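PDB 6M7L: putative non-ribosomal peptide synthetase from Actinomadura parvosata subsp. kistnae, which contains a condensation-type domain, whose relatives join carrier-bound amino acids or peptides during non-ribosomal peptide assembly. Local coordinates for residues Leu56-Leu61 with Leu100-Ala105; Asp108-Leu113 with Phe135-Arg140; Gly112-Arg117 with Ser397-Pro402; Glu156-Leu161 with Glu387-Pro392; Ser316-Leu321 with Met406-Trp411. One frame throughout, in Å; residues are numbered along the deposited sequence.

Contact 1: Leu56-Leu61 with Leu100-Ala105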
# COMPACT_ATOMS: atom_id res chain seq x y z
N LEU A 56 -21.55 -4.66 -11.49
CA LEU A 56 -21.58 -4.55 -10.04
C LEU A 56 -22.76 -5.34 -9.48
O LEU A 56 -23.90 -5.17 -9.94
CB LEU A 56 -21.68 -3.09 -9.60
CG LEU A 56 -22.12 -2.86 -8.16
CD1 LEU A 56 -20.99 -3.13 -7.18
CD2 LEU A 56 -22.69 -1.46 -7.98
N ASP A 57 -22.49 -6.18 -8.49
CA ASP A 57 -23.54 -6.92 -7.78
C ASP A 57 -24.05 -6.02 -6.67
O ASP A 57 -23.49 -5.97 -5.58
CB ASP A 57 -22.99 -8.24 -7.25
CG ASP A 57 -24.08 -9.13 -6.67
OD1 ASP A 57 -25.10 -8.59 -6.19
OD2 ASP A 57 -23.90 -10.37 -6.69
N ARG A 58 -25.13 -5.29 -6.96
CA ARG A 58 -25.63 -4.29 -6.03
C ARG A 58 -26.01 -4.90 -4.69
O ARG A 58 -25.76 -4.30 -3.63
CB ARG A 58 -26.83 -3.56 -6.63
CG ARG A 58 -26.49 -2.76 -7.88
CD ARG A 58 -27.67 -1.90 -8.30
NE ARG A 58 -27.38 -1.19 -9.54
CZ ARG A 58 -28.24 -0.36 -10.14
NH1 ARG A 58 -29.43 -0.14 -9.61
NH2 ARG A 58 -27.89 0.24 -11.27
N ASP A 59 -26.60 -6.09 -4.70
CA ASP A 59 -26.97 -6.72 -3.44
C ASP A 59 -25.75 -7.22 -2.68
O ASP A 59 -25.79 -7.31 -1.45
CB ASP A 59 -27.96 -7.86 -3.69
CG ASP A 59 -29.33 -7.36 -4.10
OD1 ASP A 59 -29.57 -7.18 -5.31
OD2 ASP A 59 -30.17 -7.13 -3.20
N ALA A 60 -24.67 -7.55 -3.39
CA ALA A 60 -23.43 -7.89 -2.70
C ALA A 60 -22.75 -6.64 -2.14
O ALA A 60 -22.18 -6.67 -1.05
CB ALA A 60 -22.48 -8.63 -3.65
N LEU A 61 -22.81 -5.53 -2.89
CA LEU A 61 -22.27 -4.27 -2.39
C LEU A 61 -23.00 -3.83 -1.12
O LEU A 61 -22.37 -3.34 -0.18
CB LEU A 61 -22.38 -3.19 -3.47
CG LEU A 61 -22.20 -1.74 -3.02
CD1 LEU A 61 -20.76 -1.47 -2.62
CD2 LEU A 61 -22.64 -0.79 -4.12
N LEU A 100 -27.79 3.07 1.80
CA LEU A 100 -27.21 2.99 0.46
C LEU A 100 -28.19 3.64 -0.52
O LEU A 100 -29.16 3.01 -0.94
CB LEU A 100 -26.92 1.55 0.07
CG LEU A 100 -26.49 1.32 -1.38
CD1 LEU A 100 -25.22 2.11 -1.71
CD2 LEU A 100 -26.29 -0.16 -1.67
N GLU A 101 -27.93 4.90 -0.87
CA GLU A 101 -28.70 5.56 -1.90
C GLU A 101 -28.27 5.08 -3.28
O GLU A 101 -27.07 4.94 -3.55
CB GLU A 101 -28.55 7.08 -1.81
CG GLU A 101 -29.21 7.82 -2.96
CD GLU A 101 -28.89 9.30 -2.98
OE1 GLU A 101 -29.54 10.05 -3.74
OE2 GLU A 101 -27.99 9.73 -2.22
N ILE A 102 -29.25 4.82 -4.13
CA ILE A 102 -29.01 4.46 -5.53
C ILE A 102 -29.60 5.59 -6.37
O ILE A 102 -30.82 5.75 -6.45
CB ILE A 102 -29.63 3.11 -5.88
CG1 ILE A 102 -28.90 1.99 -5.11
CG2 ILE A 102 -29.56 2.86 -7.38
CD1 ILE A 102 -29.50 0.62 -5.30
N CYS A 103 -28.72 6.38 -6.98
CA CYS A 103 -29.11 7.62 -7.65
C CYS A 103 -28.59 7.61 -9.08
O CYS A 103 -27.47 8.06 -9.35
CB CYS A 103 -28.58 8.83 -6.88
SG CYS A 103 -28.82 10.42 -7.70
N PRO A 104 -29.38 7.11 -10.03
CA PRO A 104 -28.95 7.10 -11.43
C PRO A 104 -28.60 8.49 -11.92
O PRO A 104 -29.31 9.46 -11.65
CB PRO A 104 -30.17 6.53 -12.17
CG PRO A 104 -30.88 5.71 -11.15
CD PRO A 104 -30.68 6.43 -9.84
N ALA A 105 -27.48 8.59 -12.63
CA ALA A 105 -26.94 9.89 -13.02
C ALA A 105 -26.18 9.77 -14.33
O ALA A 105 -25.93 8.67 -14.83
CB ALA A 105 -26.03 10.46 -11.93
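R58, in the first turn of helix 58-71, reaches across to I102 on the short strand 100-102, where NH1 of R58 lies 3.7 Å from CG2 of I102. The arginine chain is extended from CG to NE, which carries the guanidinium well beyond the helix surface; it crosses the isoleucine side chain obliquely, so this is a van der Waals contact of the charged group with a methyl. The second contact is purely apolar and looser. CD2 of L61, one helical turn further on, faces CD2 of L100 at 4.4 Å. Together the two pairs bury a modest 170 Å².

Polar bonds hold the helix start. D57 is the N-cap: its OD1 accepts from the backbone N of A60 at 3.0 Å, with the donor well above the carboxylate plane. The first helical bond runs from L61 N to D57 O (2.8 Å). This fixes the turn from which R58 and L61 project toward the strand.

L100 and I102 both point at helix 58-71, whereas E101 between them pairs with R117 and H133. Strand 100-102 is the sheet edge, beside strand 130-136. In the N-terminal half of the condensation-domain fold, helix 58-71 covers one face of this sheet through R58 on P136 and L61 on L144, A60 packs on Y169 and R172 of helix 155-172, and helix 110-119 meets C103 and A105 through R117 and L113.

Contact 2: Asp108-Leu113 with Phe135-Arg140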
# COMPACT_ATOMS: atom_id res chain seq x y z
N ASP A 108 -22.00 14.09 -16.52
CA ASP A 108 -22.51 15.46 -16.47
C ASP A 108 -22.72 15.98 -15.06
O ASP A 108 -22.14 17.00 -14.67
CB ASP A 108 -23.83 15.50 -17.25
CG ASP A 108 -24.20 16.88 -17.71
OD1 ASP A 108 -23.35 17.79 -17.60
OD2 ASP A 108 -25.34 17.06 -18.19
N GLU A 109 -23.54 15.28 -14.27
CA GLU A 109 -24.01 15.78 -12.99
C GLU A 109 -23.34 15.11 -11.79
O GLU A 109 -23.77 15.33 -10.65
CB GLU A 109 -25.53 15.61 -12.89
CG GLU A 109 -26.01 14.18 -13.07
CD GLU A 109 -27.39 14.10 -13.69
OE1 GLU A 109 -27.93 12.98 -13.83
OE2 GLU A 109 -27.94 15.16 -14.05
N LEU A 110 -22.29 14.32 -12.01
CA LEU A 110 -21.59 13.67 -10.91
C LEU A 110 -20.85 14.66 -10.01
O LEU A 110 -20.86 14.48 -8.79
CB LEU A 110 -20.62 12.62 -11.44
CG LEU A 110 -21.20 11.21 -11.53
CD1 LEU A 110 -20.12 10.20 -11.91
CD2 LEU A 110 -21.86 10.82 -10.21
N PRO A 111 -20.17 15.69 -10.55
CA PRO A 111 -19.54 16.68 -9.65
C PRO A 111 -20.49 17.27 -8.62
O PRO A 111 -20.16 17.32 -7.43
CB PRO A 111 -19.02 17.74 -10.63
CG PRO A 111 -18.71 16.98 -11.85
CD PRO A 111 -19.77 15.92 -11.95
N GLY A 112 -21.68 17.70 -9.04
CA GLY A 112 -22.61 18.30 -8.10
C GLY A 112 -23.17 17.29 -7.11
O GLY A 112 -23.33 17.60 -5.92
N LEU A 113 -23.48 16.08 -7.58
CA LEU A 113 -24.03 15.06 -6.70
C LEU A 113 -23.03 14.66 -5.63
O LEU A 113 -23.37 14.55 -4.45
CB LEU A 113 -24.47 13.85 -7.51
CG LEU A 113 -25.75 14.06 -8.31
CD1 LEU A 113 -25.93 12.96 -9.34
CD2 LEU A 113 -26.93 14.11 -7.36
N PHE A 135 -24.14 5.72 -7.74
CA PHE A 135 -24.56 6.51 -8.89
C PHE A 135 -24.41 5.67 -10.15
O PHE A 135 -23.34 5.65 -10.78
CB PHE A 135 -23.74 7.80 -8.99
CG PHE A 135 -23.89 8.69 -7.79
CD1 PHE A 135 -24.96 9.56 -7.68
CD2 PHE A 135 -22.95 8.66 -6.77
CE1 PHE A 135 -25.10 10.38 -6.57
CE2 PHE A 135 -23.08 9.48 -5.66
CZ PHE A 135 -24.16 10.34 -5.56
N PRO A 136 -25.46 4.96 -10.56
CA PRO A 136 -25.39 4.16 -11.80
C PRO A 136 -25.28 5.05 -13.02
O PRO A 136 -26.12 5.94 -13.25
CB PRO A 136 -26.71 3.38 -11.79
CG PRO A 136 -27.17 3.41 -10.36
CD PRO A 136 -26.71 4.73 -9.83
N LEU A 137 -24.24 4.82 -13.82
CA LEU A 137 -24.04 5.52 -15.09
C LEU A 137 -24.44 4.66 -16.28
O LEU A 137 -25.20 5.11 -17.14
CB LEU A 137 -22.57 5.95 -15.22
CG LEU A 137 -22.06 6.84 -14.09
CD1 LEU A 137 -20.55 6.98 -14.15
CD2 LEU A 137 -22.73 8.21 -14.16
N THR A 138 -23.94 3.43 -16.33
CA THR A 138 -24.39 2.40 -17.26
C THR A 138 -24.56 1.11 -16.47
O THR A 138 -24.37 1.07 -15.25
CB THR A 138 -23.41 2.20 -18.42
OG1 THR A 138 -22.22 1.54 -17.94
CG2 THR A 138 -23.02 3.53 -19.05
N ASP A 139 -24.92 0.03 -17.17
CA ASP A 139 -24.99 -1.27 -16.52
C ASP A 139 -23.62 -1.83 -16.17
O ASP A 139 -23.53 -2.77 -15.38
CB ASP A 139 -25.75 -2.26 -17.40
CG ASP A 139 -25.23 -2.29 -18.83
OD1 ASP A 139 -24.12 -1.79 -19.08
OD2 ASP A 139 -25.95 -2.82 -19.71
N ARG A 140 -22.55 -1.25 -16.73
CA ARG A 140 -21.19 -1.70 -16.49
C ARG A 140 -20.31 -0.61 -15.88
O ARG A 140 -19.10 -0.82 -15.74
CB ARG A 140 -20.56 -2.21 -17.79
CG ARG A 140 -20.73 -1.26 -18.96
CD ARG A 140 -19.78 -1.57 -20.11
NE ARG A 140 -20.02 -2.87 -20.72
CZ ARG A 140 -19.14 -3.86 -20.73
NH1 ARG A 140 -17.95 -3.70 -20.17
NH2 ARG A 140 -19.44 -5.02 -21.31
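F135 has CG anti to its carbonyl carbon (chi1 -60°), which turns the ring toward helix 110-119; the helix backbone sets CB of L113 against that ring, and chi1 -74° lays CD1 of L113 beside it. L113 thus meets the CE1 side of the ring, its CB 3.6 Å from CE1 of F135. One turn earlier, L110 divides its methyls: CD2 rests on the root of the phenylalanine, 3.8 Å from CB of F135, while CD1 meets CD1 of L137 end to end at 3.9 Å. These contacts lie inside a beta-alpha-beta unit, in which helix 110-119 connects the adjacent parallel strands 100-102 and 130-136 and packs on the sheet they belong to. An alanine here, in place of F135, would remove the ring and is likely to open a gap beneath L113 and on one side of L110, weakening the seat of the helix on its sheet. L110 and L137 also touch V143 and R51 on the next strands. Beyond L137 the chain turns away: OG1 of T138 accepts from the backbone N of R140 (3.1 Å) in an ST turn, and R140 NH1 makes a weak hydrogen bond to the backbone of a neighbouring protein chain.

Contact 3: Gly112-Arg117 with Ser397-Pro402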
# COMPACT_ATOMS: atom_id res chain seq x y z
N GLY A 112 -21.68 17.70 -9.04
CA GLY A 112 -22.61 18.30 -8.10
C GLY A 112 -23.17 17.29 -7.11
O GLY A 112 -23.33 17.60 -5.92
N LEU A 113 -23.48 16.08 -7.58
CA LEU A 113 -24.03 15.06 -6.70
C LEU A 113 -23.03 14.66 -5.63
O LEU A 113 -23.37 14.55 -4.45
CB LEU A 113 -24.47 13.85 -7.51
CG LEU A 113 -25.75 14.06 -8.31
CD1 LEU A 113 -25.93 12.96 -9.34
CD2 LEU A 113 -26.93 14.11 -7.36
N LEU A 114 -21.77 14.44 -6.02
CA LEU A 114 -20.75 14.04 -5.06
C LEU A 114 -20.55 15.11 -3.99
O LEU A 114 -20.45 14.79 -2.80
CB LEU A 114 -19.43 13.75 -5.77
CG LEU A 114 -19.39 12.49 -6.64
CD1 LEU A 114 -18.11 12.47 -7.47
CD2 LEU A 114 -19.50 11.24 -5.79
N ALA A 115 -20.50 16.38 -4.39
CA ALA A 115 -20.32 17.45 -3.42
C ALA A 115 -21.52 17.55 -2.48
O ALA A 115 -21.35 17.68 -1.27
CB ALA A 115 -20.10 18.78 -4.15
N ASP A 116 -22.73 17.48 -3.03
CA ASP A 116 -23.93 17.57 -2.20
C ASP A 116 -24.01 16.41 -1.22
O ASP A 116 -24.22 16.61 -0.02
CB ASP A 116 -25.18 17.61 -3.08
CG ASP A 116 -26.45 17.40 -2.29
OD1 ASP A 116 -26.87 18.33 -1.58
OD2 ASP A 116 -27.02 16.29 -2.36
N ARG A 117 -23.84 15.18 -1.71
CA ARG A 117 -23.96 14.02 -0.84
C ARG A 117 -22.84 13.98 0.20
O ARG A 117 -23.05 13.48 1.31
CB ARG A 117 -23.95 12.73 -1.67
CG ARG A 117 -25.09 12.62 -2.67
CD ARG A 117 -26.45 12.67 -2.00
NE ARG A 117 -27.51 12.23 -2.91
CZ ARG A 117 -28.18 13.03 -3.73
NH1 ARG A 117 -29.12 12.53 -4.52
NH2 ARG A 117 -27.91 14.33 -3.76
N SER A 397 -11.05 2.73 -9.61
CA SER A 397 -10.18 3.89 -9.70
C SER A 397 -10.81 5.04 -8.93
O SER A 397 -12.05 5.17 -8.93
CB SER A 397 -9.92 4.31 -11.15
OG SER A 397 -11.12 4.66 -11.81
N PRO A 398 -10.01 5.88 -8.27
CA PRO A 398 -10.59 6.95 -7.44
C PRO A 398 -11.09 8.12 -8.26
O PRO A 398 -10.51 8.51 -9.27
CB PRO A 398 -9.41 7.37 -6.55
CG PRO A 398 -8.21 7.07 -7.37
CD PRO A 398 -8.54 5.84 -8.18
N VAL A 399 -12.20 8.69 -7.80
CA VAL A 399 -12.80 9.88 -8.41
C VAL A 399 -12.43 11.08 -7.56
O VAL A 399 -12.70 11.07 -6.35
CB VAL A 399 -14.33 9.74 -8.53
CG1 VAL A 399 -14.95 11.04 -9.03
CG2 VAL A 399 -14.69 8.57 -9.43
N PRO A 400 -11.81 12.12 -8.12
CA PRO A 400 -11.41 13.27 -7.31
C PRO A 400 -12.62 14.00 -6.76
O PRO A 400 -13.66 14.10 -7.41
CB PRO A 400 -10.62 14.14 -8.29
CG PRO A 400 -11.16 13.77 -9.63
CD PRO A 400 -11.45 12.30 -9.54
N MET A 401 -12.47 14.50 -5.54
CA MET A 401 -13.45 15.33 -4.85
C MET A 401 -12.83 16.68 -4.55
O MET A 401 -11.60 16.82 -4.53
CB MET A 401 -13.91 14.67 -3.54
CG MET A 401 -14.53 13.29 -3.70
SD MET A 401 -16.31 13.35 -3.97
CE MET A 401 -16.83 14.35 -2.58
N PRO A 402 -13.64 17.71 -4.32
CA PRO A 402 -13.09 18.99 -3.85
C PRO A 402 -12.40 18.82 -2.51
O PRO A 402 -12.53 17.80 -1.83
CB PRO A 402 -14.32 19.90 -3.75
CG PRO A 402 -15.30 19.31 -4.70
CD PRO A 402 -15.08 17.82 -4.63
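At L114 the backbone of helix 110-119 is regular, with D116 N bonded to G112 O and R117 N to L113 O, while the chain from V399 to M401 is extended and closes on the helix as it proceeds. CA of L114 is 9.6 Å from CA of V399 but 7.4 Å from CA of M401. Here strand 395-399 runs out into a proline-flanked loop.

All the close side-chain contacts fall on L114. CD1 of L114 meets CG1 of V399 at 3.8 Å, the two side chains crossing at about a right angle. M401 does more. Its chain is bent at chi2 (-89°) and chi3 (-53°), and this fold brings the thioether alongside the helix, with SD 3.6 Å from CB of L114. The terminal methyl then lies by the helix backbone, M401 CE being 3.7 Å from L114 O. The leucine is thus held between a branched residue at its tip and the bent thioether chain of M401 at its root.

Another side of the helix is polar. R117 NH2 forms a salt bridge with D116 OD2 (2.6 Å).

V399 continues the sheet through backbone bonds to A49 on strand 45-53, and P402 O accepts from R47. An edge strand arriving from late in the chain to join the N-terminal sheet, with helix 110-119 packed beside it, is consistent with the crossover, often called the latch, of the two-lobed condensation-domain fold.

Contact 4: Glu156-Leu161 with Glu387-Pro392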
# COMPACT_ATOMS: atom_id res chain seq x y z
N GLU A 156 -6.80 8.42 7.61
CA GLU A 156 -6.30 7.07 7.38
C GLU A 156 -7.42 6.03 7.34
O GLU A 156 -7.23 4.97 6.74
CB GLU A 156 -5.29 6.69 8.46
CG GLU A 156 -3.99 7.48 8.42
CD GLU A 156 -4.16 8.92 8.86
OE1 GLU A 156 -5.01 9.17 9.75
OE2 GLU A 156 -3.48 9.80 8.30
N SER A 157 -8.56 6.31 7.98
CA SER A 157 -9.66 5.36 7.98
C SER A 157 -10.27 5.18 6.59
O SER A 157 -10.89 4.14 6.33
CB SER A 157 -10.74 5.79 8.97
OG SER A 157 -10.30 5.64 10.31
N VAL A 158 -10.13 6.17 5.71
CA VAL A 158 -10.69 6.05 4.37
C VAL A 158 -10.04 4.89 3.63
O VAL A 158 -10.72 4.08 2.99
CB VAL A 158 -10.52 7.38 3.60
CG1 VAL A 158 -10.84 7.18 2.12
CG2 VAL A 158 -11.41 8.44 4.19
N ASP A 159 -8.71 4.79 3.73
CA ASP A 159 -8.00 3.65 3.15
C ASP A 159 -8.48 2.34 3.77
O ASP A 159 -8.75 1.37 3.06
CB ASP A 159 -6.50 3.84 3.36
CG ASP A 159 -5.69 2.65 2.88
OD1 ASP A 159 -5.88 2.23 1.72
OD2 ASP A 159 -4.87 2.14 3.66
N VAL A 160 -8.60 2.31 5.10
CA VAL A 160 -9.11 1.12 5.78
C VAL A 160 -10.53 0.82 5.34
O VAL A 160 -10.91 -0.34 5.13
CB VAL A 160 -9.01 1.30 7.30
CG1 VAL A 160 -9.71 0.15 8.02
CG2 VAL A 160 -7.56 1.40 7.73
N LEU A 161 -11.35 1.86 5.19
CA LEU A 161 -12.72 1.69 4.73
C LEU A 161 -12.77 0.97 3.38
O LEU A 161 -13.45 -0.05 3.23
CB LEU A 161 -13.41 3.05 4.62
CG LEU A 161 -14.80 3.25 5.22
CD1 LEU A 161 -15.65 2.02 4.99
CD2 LEU A 161 -14.70 3.59 6.70
N GLU A 387 -3.92 3.94 -5.36
CA GLU A 387 -3.50 3.06 -6.44
C GLU A 387 -3.81 1.60 -6.14
O GLU A 387 -3.94 0.81 -7.08
CB GLU A 387 -2.00 3.23 -6.70
CG GLU A 387 -1.48 4.66 -6.60
CD GLU A 387 -1.83 5.51 -7.81
OE1 GLU A 387 -2.59 5.05 -8.68
OE2 GLU A 387 -1.32 6.64 -7.89
N SER A 388 -3.92 1.23 -4.87
CA SER A 388 -4.10 -0.15 -4.45
C SER A 388 -5.50 -0.41 -3.91
O SER A 388 -5.69 -1.28 -3.05
CB SER A 388 -3.04 -0.54 -3.42
OG SER A 388 -3.15 -1.90 -3.06
N TRP A 389 -6.49 0.33 -4.40
CA TRP A 389 -7.90 0.09 -4.09
C TRP A 389 -8.51 -0.69 -5.24
O TRP A 389 -8.54 -0.20 -6.38
CB TRP A 389 -8.65 1.40 -3.86
CG TRP A 389 -8.30 2.11 -2.58
CD1 TRP A 389 -7.65 1.59 -1.50
CD2 TRP A 389 -8.58 3.47 -2.26
NE1 TRP A 389 -7.51 2.54 -0.53
CE2 TRP A 389 -8.08 3.71 -0.97
CE3 TRP A 389 -9.22 4.52 -2.94
CZ2 TRP A 389 -8.18 4.95 -0.34
CZ3 TRP A 389 -9.32 5.75 -2.31
CH2 TRP A 389 -8.81 5.95 -1.03
N ALA A 390 -9.01 -1.89 -4.96
CA ALA A 390 -9.56 -2.75 -6.01
C ALA A 390 -10.69 -3.59 -5.43
O ALA A 390 -10.45 -4.45 -4.57
CB ALA A 390 -8.46 -3.64 -6.60
N LEU A 391 -11.91 -3.35 -5.90
CA LEU A 391 -13.02 -4.24 -5.59
C LEU A 391 -12.95 -5.46 -6.50
O LEU A 391 -12.96 -5.30 -7.73
CB LEU A 391 -14.36 -3.54 -5.77
CG LEU A 391 -14.72 -2.26 -5.01
CD1 LEU A 391 -16.23 -2.11 -4.92
CD2 LEU A 391 -14.11 -2.23 -3.62
N PRO A 392 -12.86 -6.67 -5.96
CA PRO A 392 -12.77 -7.87 -6.81
C PRO A 392 -13.88 -7.92 -7.85
O PRO A 392 -15.07 -7.80 -7.52
CB PRO A 392 -12.87 -9.02 -5.81
CG PRO A 392 -12.29 -8.45 -4.56
CD PRO A 392 -12.72 -7.00 -4.53
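W389 meets D159 through the indole N-H, and this is the close part of the contact. NE1 of W389 donates to OD1 of D159 at 2.8 Å in a nearly straight bond (165°), with the oxygen in the ring plane. The carboxylate lies only 22° from coplanar with the indole and offers its anti lone pair, the one turned away from OD2. OD2 takes a salt bridge to R163, so both oxygens are held. D159 has CG anti to its backbone N (chi1 176°), which swings the acid to the indole edge. The benzo part reaches the helix too: W389 CZ2 is 3.7 Å from CA of D159, and CH2 is 3.9 Å from CG1 of V158. A phenylalanine in place of W389 would lack the N-H and is likely to leave OD1 of D159 without this mate. The other side is looser: E387 and S388 are solvent-exposed, and the contact buries just 131 Å² in all.

In the N-terminal half of the condensation-domain fold, the loop joining strands 374-380 and 395-399 buries W389 between helix 155-172, at V162, and strand 45-53, at V48 and L50. Further along, L391 packs on A166 and Y169 of the same helix.

Contact 5: Ser316-Leu321 with Met406-Trp411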
# COMPACT_ATOMS: atom_id res chain seq x y z
N SER A 316 -7.01 10.91 14.49
CA SER A 316 -6.25 12.12 14.19
C SER A 316 -5.84 12.82 15.48
O SER A 316 -6.67 13.10 16.35
CB SER A 316 -7.09 13.08 13.33
OG SER A 316 -7.29 12.55 12.03
N ARG A 317 -4.55 13.09 15.61
CA ARG A 317 -4.01 13.89 16.69
C ARG A 317 -3.48 15.19 16.11
O ARG A 317 -2.78 15.18 15.10
CB ARG A 317 -2.90 13.15 17.44
CG ARG A 317 -3.37 11.95 18.24
CD ARG A 317 -2.18 11.13 18.70
NE ARG A 317 -1.40 10.65 17.56
CZ ARG A 317 -0.12 10.30 17.62
NH1 ARG A 317 0.54 10.38 18.77
NH2 ARG A 317 0.50 9.88 16.53
N TRP A 318 -3.83 16.30 16.75
CA TRP A 318 -3.37 17.62 16.33
C TRP A 318 -2.37 18.15 17.35
O TRP A 318 -2.53 17.93 18.56
CB TRP A 318 -4.54 18.58 16.16
CG TRP A 318 -5.30 18.34 14.89
CD1 TRP A 318 -6.38 17.51 14.73
CD2 TRP A 318 -5.04 18.91 13.61
NE1 TRP A 318 -6.80 17.54 13.42
CE2 TRP A 318 -5.99 18.40 12.71
CE3 TRP A 318 -4.09 19.82 13.13
CZ2 TRP A 318 -6.03 18.76 11.37
CZ3 TRP A 318 -4.12 20.17 11.79
CH2 TRP A 318 -5.08 19.64 10.93
N LEU A 319 -1.35 18.85 16.87
CA LEU A 319 -0.26 19.32 17.70
C LEU A 319 -0.01 20.79 17.42
O LEU A 319 0.35 21.16 16.30
CB LEU A 319 1.01 18.50 17.45
CG LEU A 319 1.99 18.39 18.61
CD1 LEU A 319 1.32 17.71 19.79
CD2 LEU A 319 3.25 17.63 18.18
N ALA A 320 -0.19 21.63 18.44
CA ALA A 320 0.16 23.04 18.33
C ALA A 320 1.67 23.20 18.44
O ALA A 320 2.33 22.50 19.22
CB ALA A 320 -0.54 23.85 19.41
N LEU A 321 2.22 24.13 17.66
CA LEU A 321 3.66 24.38 17.62
C LEU A 321 3.93 25.87 17.80
O LEU A 321 4.42 26.54 16.88
CB LEU A 321 4.27 23.86 16.32
CG LEU A 321 3.93 22.42 15.94
CD1 LEU A 321 4.50 22.07 14.57
CD2 LEU A 321 4.43 21.45 17.00
N MET A 406 -12.83 22.04 6.23
CA MET A 406 -11.87 22.26 7.31
C MET A 406 -12.25 23.50 8.09
O MET A 406 -12.96 24.38 7.59
CB MET A 406 -10.44 22.38 6.78
CG MET A 406 -10.17 23.63 5.96
SD MET A 406 -8.44 23.76 5.49
CE MET A 406 -8.38 25.42 4.84
N GLU A 407 -11.77 23.56 9.33
CA GLU A 407 -11.92 24.75 10.16
C GLU A 407 -10.74 25.70 10.04
O GLU A 407 -10.87 26.87 10.43
CB GLU A 407 -12.09 24.35 11.63
CG GLU A 407 -13.19 23.36 11.90
CD GLU A 407 -13.33 23.05 13.37
OE1 GLU A 407 -13.78 23.93 14.13
OE2 GLU A 407 -12.95 21.93 13.78
N LEU A 408 -9.61 25.23 9.54
CA LEU A 408 -8.43 26.06 9.42
C LEU A 408 -8.62 27.10 8.32
O LEU A 408 -9.44 26.94 7.41
CB LEU A 408 -7.20 25.20 9.12
CG LEU A 408 -6.92 24.09 10.14
CD1 LEU A 408 -6.10 22.99 9.50
CD2 LEU A 408 -6.20 24.67 11.35
N ASP A 409 -7.85 28.18 8.41
CA ASP A 409 -7.81 29.15 7.33
C ASP A 409 -6.86 28.71 6.23
O ASP A 409 -7.13 28.91 5.04
CB ASP A 409 -7.40 30.53 7.86
CG ASP A 409 -8.18 30.94 9.08
OD1 ASP A 409 -9.29 30.41 9.28
OD2 ASP A 409 -7.68 31.78 9.85
N LEU A 410 -5.73 28.11 6.62
CA LEU A 410 -4.70 27.69 5.69
C LEU A 410 -4.15 26.34 6.14
O LEU A 410 -3.89 26.13 7.32
CB LEU A 410 -3.58 28.73 5.61
CG LEU A 410 -4.00 30.10 5.10
CD1 LEU A 410 -2.95 31.15 5.44
CD2 LEU A 410 -4.26 30.05 3.60
N TRP A 411 -3.97 25.44 5.18
CA TRP A 411 -3.39 24.13 5.43
C TRP A 411 -2.35 23.88 4.34
O TRP A 411 -2.70 23.54 3.21
CB TRP A 411 -4.46 23.04 5.45
CG TRP A 411 -4.02 21.81 6.19
CD1 TRP A 411 -2.80 21.59 6.77
CD2 TRP A 411 -4.80 20.63 6.44
NE1 TRP A 411 -2.77 20.36 7.36
CE2 TRP A 411 -3.98 19.74 7.17
CE3 TRP A 411 -6.10 20.24 6.11
CZ2 TRP A 411 -4.43 18.49 7.58
CZ3 TRP A 411 -6.54 18.99 6.52
CH2 TRP A 411 -5.70 18.13 7.24
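W318 meets L408 and W411 in the C-terminal half of the condensation-domain fold, where strand 317-324, paired with strand 292-299 in a two-stranded antiparallel sheet, faces the start of strand 410-418 in a separate mixed sheet. The backbones stay well apart, CA of W318 being 12.0 Å from CA of L408, so large side chains span the distance. W318 has CG anti to its carbonyl carbon (chi1 -76°), which sends the far corner of its benzo ring at the other segment. W411 has CG anti to the backbone N instead, and its indole presents a face to that corner. CH2 of W318 lies 3.6 Å from CZ2 of W411. The six-membered rings are inclined by 46°, with centroids 5.4 Å apart. L408 comes at W318 from the opposite direction, its CD1 3.8 Å from CH2 of W318.

The polar edge of W411 is directed elsewhere, NE1 donating to OE1 of Q377, and its ring also has a cation-pi partner in K413. A375 on strand 374-380 touches all three side chains. E407 and D409, beside the apolar group, make salt bridges with R30 and R238. W318 and L408 share one face of the W411 indole, where CH2 of W318 stands 3.5 Å above the ring plane, offset toward its rim.

In the fold
From the N terminus, contact 1 closes the first loop, bringing helix 58-71 to edge strand 100-102. Contact 2 follows in series and shuts a short loop within the beta-alpha-beta unit; contact 1 touches it, as where A105 N meets P136 O. Contact 3 starts from the same helix, shares G112 and L113 with contact 2, and closes a loop of 279 residues by reaching the other edge strand, 395-399. Contact 4 is nested inside that loop and ties helix 155-172 to the stretch leading into strand 395-399. Contact 5 crosses both contact 3 and contact 4 and joins two sheets of the C-terminal half.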